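Local coordinates for phosphate-binding protein (Xanthomonas axonopodis pv. citri, PDB 5UB3), which probably acts as a periplasmic receptor that senses an anionic ligand in partnership with a diguanylate cyclase, and is seen here with chloride bound, at residues A69-E74 with E267-V272; T85-L90 with F249-F254; F98-S103 with K197-I202. All blocks are in the same frame, centred on the assembly; numbering follows the deposited sequence.

Contact 1: residues A69-E74 with E267-V272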
loop_
_atom_site.group_PDB
_atom_site.type_symbol
_atom_site.label_atom_id
_atom_site.label_comp_id
_atom_site.label_asym_id
_atom_site.label_seq_id
_atom_site.Cartn_x
_atom_site.Cartn_y
_atom_site.Cartn_z
ATOM N N ALA A 69 -0.720 3.727 3.091
ATOM C CA ALA A 69 -1.348 4.734 2.229
ATOM C C ALA A 69 -2.632 5.177 2.802
ATOM O O ALA A 69 -3.015 6.363 2.780
ATOM C CB ALA A 69 -1.567 4.180 0.826
ATOM N N ALA A 70 -3.358 4.207 3.317
ATOM C CA ALA A 70 -4.656 4.531 3.930
ATOM C C ALA A 70 -4.492 5.515 5.064
ATOM O O ALA A 70 -5.276 6.437 5.199
ATOM C CB ALA A 70 -5.363 3.272 4.415
ATOM N N MET A 71 -3.480 5.279 5.893
ATOM C CA MET A 71 -3.238 6.137 7.014
ATOM C C MET A 71 -2.751 7.502 6.564
ATOM O O MET A 71 -3.102 8.479 7.210
ATOM C CB MET A 71 -2.316 5.474 8.057
ATOM C CG MET A 71 -2.943 4.227 8.672
ATOM S SD MET A 71 -4.484 4.546 9.510
ATOM C CE MET A 71 -5.766 4.146 8.278
ATOM N N LEU A 72 -1.996 7.582 5.448
ATOM C CA LEU A 72 -1.676 8.904 4.896
ATOM C C LEU A 72 -2.967 9.670 4.630
ATOM O O LEU A 72 -3.080 10.878 4.930
ATOM C CB LEU A 72 -0.892 8.817 3.586
ATOM C CG LEU A 72 0.482 8.222 3.736
ATOM C CD1 LEU A 72 1.099 8.018 2.358
ATOM C CD2 LEU A 72 1.359 9.133 4.533
ATOM N N LEU A 73 -3.941 8.976 4.056
ATOM C CA LEU A 73 -5.198 9.634 3.736
ATOM C C LEU A 73 -5.949 10.022 5.009
ATOM O O LEU A 73 -6.415 11.157 5.120
ATOM C CB LEU A 73 -6.068 8.780 2.851
ATOM C CG LEU A 73 -5.478 8.295 1.535
ATOM C CD1 LEU A 73 -6.396 7.274 0.879
ATOM C CD2 LEU A 73 -5.192 9.473 0.623
ATOM N N GLU A 74 -6.056 9.107 5.968
ATOM C CA GLU A 74 -6.738 9.431 7.241
ATOM C C GLU A 74 -6.051 10.598 7.956
ATOM O O GLU A 74 -6.720 11.468 8.485
ATOM C CB GLU A 74 -6.815 8.227 8.178
ATOM C CG GLU A 74 -7.774 8.436 9.334
ATOM C CD GLU A 74 -7.919 7.227 10.216
ATOM O OE1 GLU A 74 -9.039 6.846 10.584
ATOM O OE2 GLU A 74 -6.891 6.728 10.608
ATOM N N GLU A 267 -1.627 2.160 15.547
ATOM C CA GLU A 267 -0.154 2.022 15.732
ATOM C C GLU A 267 0.574 2.299 14.419
ATOM O O GLU A 267 1.603 2.971 14.389
ATOM C CB GLU A 267 0.201 0.658 16.204
ATOM C CG GLU A 267 -0.205 0.480 17.640
ATOM C CD GLU A 267 -0.111 -0.965 18.116
ATOM O OE1 GLU A 267 0.311 -1.843 17.333
ATOM O OE2 GLU A 267 -0.473 -1.208 19.292
ATOM N N LEU A 268 0.009 1.779 13.337
ATOM C CA LEU A 268 0.574 2.012 12.025
ATOM C C LEU A 268 0.491 3.471 11.694
ATOM O O LEU A 268 1.489 4.078 11.268
ATOM C CB LEU A 268 -0.126 1.164 10.977
ATOM C CG LEU A 268 0.206 1.490 9.520
ATOM C CD1 LEU A 268 1.691 1.356 9.240
ATOM C CD2 LEU A 268 -0.574 0.550 8.641
ATOM N N SER A 269 -0.670 4.077 11.897
ATOM C CA SER A 269 -0.785 5.495 11.706
ATOM C C SER A 269 0.273 6.315 12.487
ATOM O O SER A 269 0.929 7.194 11.931
ATOM C CB SER A 269 -2.158 5.973 12.046
ATOM O OG SER A 269 -2.173 7.324 11.720
ATOM N N ALA A 270 0.490 5.995 13.748
ATOM C CA ALA A 270 1.548 6.688 14.532
ATOM C C ALA A 270 2.902 6.522 13.827
ATOM O O ALA A 270 3.653 7.459 13.688
ATOM C CB ALA A 270 1.626 6.142 15.928
ATOM N N GLY A 271 3.165 5.339 13.339
ATOM C CA GLY A 271 4.422 5.069 12.672
ATOM C C GLY A 271 4.592 5.820 11.386
ATOM O O GLY A 271 5.651 6.337 11.093
ATOM N N VAL A 272 3.527 5.860 10.591
ATOM C CA VAL A 272 3.489 6.662 9.373
ATOM C C VAL A 272 3.686 8.115 9.708
ATOM O O VAL A 272 4.416 8.785 8.998
ATOM C CB VAL A 272 2.146 6.453 8.607
ATOM C CG1 VAL A 272 1.924 7.506 7.529
ATOM C CG2 VAL A 272 2.125 5.038 8.030
HETATM O O HOH W 1 -4.658 8.349 10.918
#
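Ser269 OG has two partners, Gln75 NE2 and a water. Gln75 NE2 hydrogen-bonds to it directly, and the water, 2.8 Å from Ser269 OG, carries the link on to Glu74, donating to Glu74 OE2 over 2.8 Å. The hydroxyl takes both bonds from a position anti to the backbone N (chi1 -175°). Met71 SD lies 3.7 Å from Ser269 CB. A small residue suits this place, since the CA atoms of Met71 and Ser269 come within 5.3 Å where the helical segments 69-74 and 267-272 cross at -77°. Met71 is flexible enough to fit so close an approach: bent at chi2 (-60°), it lays CB and CG alongside Ser269 and sends its methyl end away from helix 259-277, while the residue also packs on Met215 of strand 209-217. Its CG passes 4.3 Å from Leu268 CG. One turn after Ser269, Val272 meets Leu72 at about a right angle, with the methyls Leu72 CD2 and Val272 CG1 pressed to 3.5 Å, tight for two carbons. Leu128 of helix 124-136 touches both, so three helices share this apolar patch. The chemistry is therefore divided: branched and thioether side chains fill the buried side of the crossing, whereas the partly exposed side is polar, and there Glu74 reaches Ser269 through water.

Contact 2: residues T85-L90 with F249-F254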
loop_
_atom_site.group_PDB
_atom_site.type_symbol
_atom_site.label_atom_id
_atom_site.label_comp_id
_atom_site.label_asym_id
_atom_site.label_seq_id
_atom_site.Cartn_x
_atom_site.Cartn_y
_atom_site.Cartn_z
ATOM N N THR A 85 -9.587 -5.377 4.705
ATOM C CA THR A 85 -9.587 -6.075 3.445
ATOM C C THR A 85 -8.526 -7.149 3.452
ATOM O O THR A 85 -7.372 -6.915 3.856
ATOM C CB THR A 85 -9.402 -5.094 2.266
ATOM O OG1 THR A 85 -10.383 -4.072 2.422
ATOM C CG2 THR A 85 -9.508 -5.743 0.916
ATOM N N GLU A 86 -8.936 -8.326 2.972
ATOM C CA GLU A 86 -8.053 -9.488 2.868
ATOM C C GLU A 86 -7.776 -9.654 1.406
ATOM O O GLU A 86 -8.708 -9.738 0.580
ATOM C CB GLU A 86 -8.796 -10.717 3.415
ATOM C CG GLU A 86 -7.929 -11.939 3.541
ATOM C CD GLU A 86 -8.786 -13.150 3.884
ATOM O OE1 GLU A 86 -9.161 -13.274 5.086
ATOM O OE2 GLU A 86 -9.078 -13.895 2.912
ATOM N N ARG A 87 -6.505 -9.702 1.063
ATOM C CA ARG A 87 -6.083 -9.914 -0.291
ATOM C C ARG A 87 -5.236 -11.189 -0.417
ATOM O O ARG A 87 -4.349 -11.477 0.398
ATOM C CB ARG A 87 -5.291 -8.707 -0.777
ATOM C CG ARG A 87 -6.103 -7.423 -0.912
ATOM C CD ARG A 87 -5.253 -6.275 -1.376
ATOM N NE ARG A 87 -6.016 -5.031 -1.482
ATOM C CZ ARG A 87 -5.475 -3.836 -1.729
ATOM N NH1 ARG A 87 -4.131 -3.669 -1.912
ATOM N NH2 ARG A 87 -6.312 -2.796 -1.794
ATOM N N GLY A 88 -5.491 -11.923 -1.486
ATOM C CA GLY A 88 -4.873 -13.229 -1.704
ATOM C C GLY A 88 -4.894 -14.168 -0.526
ATOM O O GLY A 88 -3.903 -14.812 -0.273
ATOM N N GLY A 89 -5.979 -14.195 0.226
ATOM C CA GLY A 89 -6.073 -14.991 1.432
ATOM C C GLY A 89 -5.313 -14.503 2.666
ATOM O O GLY A 89 -5.328 -15.178 3.698
ATOM N N LEU A 90 -4.651 -13.350 2.600
ATOM C CA LEU A 90 -3.816 -12.876 3.713
ATOM C C LEU A 90 -4.383 -11.588 4.223
ATOM O O LEU A 90 -4.585 -10.626 3.466
ATOM C CB LEU A 90 -2.385 -12.616 3.220
ATOM C CG LEU A 90 -1.683 -13.821 2.617
ATOM C CD1 LEU A 90 -0.356 -13.427 2.033
ATOM C CD2 LEU A 90 -1.499 -14.925 3.657
ATOM N N PHE A 249 -7.669 -6.735 -6.897
ATOM C CA PHE A 249 -6.434 -7.045 -6.132
ATOM C C PHE A 249 -6.545 -8.366 -5.413
ATOM O O PHE A 249 -5.990 -8.554 -4.313
ATOM C CB PHE A 249 -6.189 -5.921 -5.155
ATOM C CG PHE A 249 -6.442 -4.585 -5.768
ATOM C CD1 PHE A 249 -5.672 -4.176 -6.845
ATOM C CD2 PHE A 249 -7.518 -3.795 -5.369
ATOM C CE1 PHE A 249 -5.930 -2.974 -7.484
ATOM C CE2 PHE A 249 -7.765 -2.579 -5.976
ATOM C CZ PHE A 249 -6.963 -2.158 -7.035
ATOM N N ASP A 250 -7.290 -9.261 -6.049
ATOM C CA ASP A 250 -7.562 -10.604 -5.527
ATOM C C ASP A 250 -8.124 -10.524 -4.151
ATOM O O ASP A 250 -7.626 -11.124 -3.213
ATOM C CB ASP A 250 -6.316 -11.463 -5.601
ATOM C CG ASP A 250 -6.602 -12.941 -5.336
ATOM O OD1 ASP A 250 -7.698 -13.442 -5.554
ATOM O OD2 ASP A 250 -5.715 -13.595 -4.848
ATOM N N THR A 251 -9.167 -9.734 -4.001
ATOM C CA THR A 251 -9.779 -9.591 -2.663
ATOM C C THR A 251 -10.531 -10.874 -2.316
ATOM O O THR A 251 -11.313 -11.363 -3.093
ATOM C CB THR A 251 -10.679 -8.360 -2.590
ATOM O OG1 THR A 251 -9.853 -7.184 -2.795
ATOM C CG2 THR A 251 -11.417 -8.303 -1.259
ATOM N N THR A 252 -10.205 -11.449 -1.190
ATOM C CA THR A 252 -10.733 -12.750 -0.782
ATOM C C THR A 252 -11.586 -12.582 0.455
ATOM O O THR A 252 -12.182 -13.548 0.949
ATOM C CB THR A 252 -9.605 -13.735 -0.469
ATOM O OG1 THR A 252 -8.638 -13.105 0.383
ATOM C CG2 THR A 252 -8.908 -14.215 -1.744
ATOM N N GLY A 253 -11.638 -11.369 0.988
ATOM C CA GLY A 253 -12.396 -11.136 2.190
ATOM C C GLY A 253 -12.497 -9.685 2.561
ATOM O O GLY A 253 -11.603 -8.900 2.293
ATOM N N PHE A 254 -13.583 -9.344 3.234
ATOM C CA PHE A 254 -13.678 -8.068 3.926
ATOM C C PHE A 254 -14.165 -8.345 5.294
ATOM O O PHE A 254 -14.951 -9.309 5.530
ATOM C CB PHE A 254 -14.741 -7.148 3.323
ATOM C CG PHE A 254 -14.454 -6.681 1.946
ATOM C CD1 PHE A 254 -13.463 -5.729 1.714
ATOM C CD2 PHE A 254 -15.207 -7.165 0.872
ATOM C CE1 PHE A 254 -13.231 -5.259 0.442
ATOM C CE2 PHE A 254 -14.912 -6.741 -0.407
ATOM C CZ PHE A 254 -13.931 -5.791 -0.627
HETATM O O HOH W 2 -8.634 -4.802 -2.258
#
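Strands 85-87 and 251-254 run antiparallel, their axes 4.6 Å apart at closest and 157° between directions, and a classic beta bulge interrupts the ladder: Thr252 and Gly253 together face Glu86. Glu86 N donates to Gly253 O at 2.8 Å, while Glu86 O receives Thr252 N at 2.9 Å and, weakly, Gly253 N. Gly253, without a side chain, leaves room for Glu86 CB. The chain then leaves the strand through a type I' turn from Arg87 to Leu90, whose positive phi values suit Gly88 and Gly89; Gly88 N also bonds to Asp250 O. Thr252 ties turn and strand together. With OG1 set between its backbone N and carbonyl carbon (chi1 48°), it donates a hydrogen bond to the anti lone pair of Glu86 OE2 over 2.7 Å and accepts Gly89 N at 2.9 Å. The other face carries Thr85, Arg87, Thr251 and Phe254. Thr251 CG2 sits over the Phe254 ring, and Thr85 OG1, bonded to Glu214, meets that ring at its edge. Arg87 runs extended beside Phe249, whose CB lies over one guanidinium face, and Arg87 NH2 hydrogen-bonds to Ser64 OG. Thr251 OG1 is itself hydrogen-bonded to Phe248 O. On this same face a water accepts from Arg87 NE at 2.7 Å and donates to Thr251 OG1, also at 2.7 Å.

Contact 3: residues F98-S103 with K197-I202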
loop_
_atom_site.group_PDB
_atom_site.type_symbol
_atom_site.label_atom_id
_atom_site.label_comp_id
_atom_site.label_asym_id
_atom_site.label_seq_id
_atom_site.Cartn_x
_atom_site.Cartn_y
_atom_site.Cartn_z
ATOM N N PHE A 98 16.114 -7.108 1.614
ATOM C CA PHE A 98 16.902 -8.139 1.024
ATOM C C PHE A 98 18.123 -7.568 0.320
ATOM O O PHE A 98 18.133 -6.411 -0.094
ATOM C CB PHE A 98 16.056 -8.956 0.059
ATOM C CG PHE A 98 15.605 -8.190 -1.119
ATOM C CD1 PHE A 98 14.411 -7.466 -1.065
ATOM C CD2 PHE A 98 16.385 -8.145 -2.292
ATOM C CE1 PHE A 98 14.000 -6.713 -2.148
ATOM C CE2 PHE A 98 15.977 -7.414 -3.370
ATOM C CZ PHE A 98 14.796 -6.686 -3.308
ATOM N N VAL A 99 19.133 -8.400 0.200
ATOM C CA VAL A 99 20.362 -8.082 -0.528
ATOM C C VAL A 99 20.800 -9.186 -1.451
ATOM O O VAL A 99 20.311 -10.318 -1.367
ATOM C CB VAL A 99 21.528 -7.894 0.433
ATOM C CG1 VAL A 99 21.207 -6.777 1.415
ATOM C CG2 VAL A 99 21.885 -9.197 1.153
ATOM N N ARG A 100 21.793 -8.880 -2.269
ATOM C CA ARG A 100 22.494 -9.966 -2.953
ATOM C C ARG A 100 23.157 -10.897 -1.953
ATOM O O ARG A 100 23.642 -10.485 -0.903
ATOM C CB ARG A 100 23.522 -9.438 -3.929
ATOM C CG ARG A 100 22.862 -8.797 -5.139
ATOM C CD ARG A 100 23.903 -8.584 -6.207
ATOM N NE ARG A 100 24.595 -9.843 -6.503
ATOM C CZ ARG A 100 24.279 -10.713 -7.469
ATOM N NH1 ARG A 100 23.266 -10.492 -8.329
ATOM N NH2 ARG A 100 25.040 -11.811 -7.604
ATOM N N ARG A 101 23.132 -12.184 -2.255
ATOM C CA ARG A 101 23.671 -13.156 -1.310
ATOM C C ARG A 101 25.180 -12.901 -1.160
ATOM O O ARG A 101 25.703 -13.072 -0.097
ATOM C CB ARG A 101 23.282 -14.592 -1.715
ATOM C CG ARG A 101 24.336 -15.680 -1.529
ATOM C CD ARG A 101 23.749 -17.096 -1.378
ATOM N NE ARG A 101 22.919 -17.273 -0.170
ATOM C CZ ARG A 101 23.325 -17.152 1.113
ATOM N NH1 ARG A 101 24.579 -16.826 1.446
ATOM N NH2 ARG A 101 22.441 -17.362 2.098
ATOM N N ASP A 102 25.847 -12.431 -2.209
ATOM C CA ASP A 102 27.282 -12.114 -2.110
ATOM C C ASP A 102 27.596 -10.743 -1.430
ATOM O O ASP A 102 28.764 -10.352 -1.302
ATOM C CB ASP A 102 27.980 -12.286 -3.480
ATOM C CG ASP A 102 27.375 -11.400 -4.600
ATOM O OD1 ASP A 102 26.696 -10.418 -4.365
ATOM O OD2 ASP A 102 27.584 -11.688 -5.781
ATOM N N SER A 103 26.567 -10.045 -0.937
ATOM C CA SER A 103 26.724 -8.781 -0.214
ATOM C C SER A 103 27.344 -9.068 1.133
ATOM O O SER A 103 27.126 -10.103 1.714
ATOM C CB SER A 103 25.325 -8.154 0.068
ATOM O OG SER A 103 25.396 -7.015 0.924
ATOM N N LYS A 197 15.573 -13.480 -7.639
ATOM C CA LYS A 197 15.336 -13.974 -6.289
ATOM C C LYS A 197 16.379 -14.959 -5.789
ATOM O O LYS A 197 16.766 -14.939 -4.628
ATOM C CB LYS A 197 13.956 -14.647 -6.243
ATOM C CG LYS A 197 13.533 -15.099 -4.857
ATOM C CD LYS A 197 12.191 -15.800 -4.921
ATOM C CE LYS A 197 11.696 -15.939 -3.509
ATOM N NZ LYS A 197 10.533 -16.818 -3.405
ATOM N N ARG A 198 16.801 -15.844 -6.670
ATOM C CA ARG A 198 17.785 -16.872 -6.306
ATOM C C ARG A 198 19.118 -16.260 -5.889
ATOM O O ARG A 198 19.852 -16.889 -5.156
ATOM C CB ARG A 198 17.995 -17.867 -7.453
ATOM C CG ARG A 198 18.722 -17.282 -8.637
ATOM C CD ARG A 198 18.486 -18.146 -9.851
ATOM N NE ARG A 198 19.369 -17.828 -10.961
ATOM C CZ ARG A 198 19.220 -18.302 -12.199
ATOM N NH1 ARG A 198 18.198 -19.104 -12.498
ATOM N NH2 ARG A 198 20.054 -17.950 -13.158
ATOM N N ASP A 199 19.411 -15.037 -6.338
ATOM C CA ASP A 199 20.644 -14.356 -5.915
ATOM C C ASP A 199 20.535 -13.507 -4.660
ATOM O O ASP A 199 21.499 -12.850 -4.273
ATOM C CB ASP A 199 21.214 -13.580 -7.079
ATOM C CG ASP A 199 21.748 -14.506 -8.211
ATOM O OD1 ASP A 199 22.264 -15.586 -7.955
ATOM O OD2 ASP A 199 21.620 -14.114 -9.360
ATOM N N PHE A 200 19.366 -13.539 -4.012
ATOM C CA PHE A 200 19.071 -12.715 -2.859
ATOM C C PHE A 200 18.930 -13.465 -1.545
ATOM O O PHE A 200 18.516 -14.608 -1.496
ATOM C CB PHE A 200 17.725 -11.978 -3.077
ATOM C CG PHE A 200 17.728 -10.972 -4.172
ATOM C CD1 PHE A 200 18.879 -10.301 -4.552
ATOM C CD2 PHE A 200 16.558 -10.631 -4.780
ATOM C CE1 PHE A 200 18.838 -9.345 -5.552
ATOM C CE2 PHE A 200 16.504 -9.670 -5.814
ATOM C CZ PHE A 200 17.644 -9.020 -6.174
ATOM N N ARG A 201 19.205 -12.743 -0.478
ATOM C CA ARG A 201 19.073 -13.194 0.867
ATOM C C ARG A 201 18.222 -12.137 1.616
ATOM O O ARG A 201 18.463 -10.913 1.513
ATOM C CB ARG A 201 20.497 -13.261 1.427
ATOM C CG ARG A 201 20.659 -13.564 2.890
ATOM C CD ARG A 201 22.085 -14.082 3.165
ATOM N NE ARG A 201 23.141 -13.272 2.521
ATOM C CZ ARG A 201 23.521 -12.097 2.958
ATOM N NH1 ARG A 201 22.933 -11.581 4.027
ATOM N NH2 ARG A 201 24.471 -11.414 2.317
ATOM N N ILE A 202 17.291 -12.613 2.442
ATOM C CA ILE A 202 16.556 -11.723 3.351
ATOM C C ILE A 202 17.387 -11.377 4.587
ATOM O O ILE A 202 17.884 -12.255 5.266
ATOM C CB ILE A 202 15.213 -12.341 3.733
ATOM C CG1 ILE A 202 14.372 -12.534 2.446
ATOM C CG2 ILE A 202 14.510 -11.470 4.743
ATOM C CD1 ILE A 202 13.321 -13.590 2.623
#
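Phe98 and Phe200 form the tight side of this contact: Phe98 CE2 lies over one face of the Phe200 ring, 3.4 Å from Phe200 CE2, with the ring planes turned 44° from each other. Phe98 reaches this place because its CG is wedged between the backbone N and the carbonyl carbon (chi1 66°), and Val171 and Trp186 pack on both phenylalanines, so large flat residues suit the enclosed site. Behind the rings runs the backbone of an antiparallel ladder, in which Val99 and Arg201 are the hydrogen-bonded pair: Val99 N gives to Arg201 O at 2.9 Å and Arg201 N to Val99 O at 2.8 Å. Strand 92-100 is a long strand of the periplasmic-binding-protein fold, and it ends here in a type I turn from Arg100 to Ser103, where Arg101 N donates to Asp199 O at 2.7 Å. The face bearing Val99 and Arg201 is looser, and Arg101 of the turn joins it. Arg201 folds back with its guanidinium face over Val99 CG2. Its NH2 donates to Arg101 O at 3.2 Å; that oxygen lies in the guanidinium plane, while the donor sits above the Arg101 carbonyl plane. Arg201 NH1 bonds to Ile105 O, while the buried NE finds no partner. Exposed Arg101 lays a guanidinium face over Arg201 CD, its NH2 3.5 Å from that carbon, and also touches a crystal neighbour, which may influence its pose. Within the turn, Arg100 grips the Asp102 carboxylate side-on, NE to OD1 at 3.1 Å and NH2 to OD2, and its NH1 bonds to His172 O.

How the contacts relate
The three contacts are nested along the chain: 98-103 with 197-202 lies inside the loop closed by contact 2, which lies inside that closed by contact 1. Contacts 1 and 2 are close in the fold without touching, their centres 20 Å and their nearest atoms about 9 Å apart, because helix 67-75 leads into strand 79-87 and strand 251-255 into helix 259-277. Contact 3 is more distant, its centre about 30 Å from contact 1 and 29 Å from contact 2. Strand 209-217 pairs with both 79-87 and 92-100, tying the regions of contacts 2 and 3 together. This fits a two-lobed periplasmic binding protein, in which contact 2 probably belongs to one lobe and contact 3 to the other.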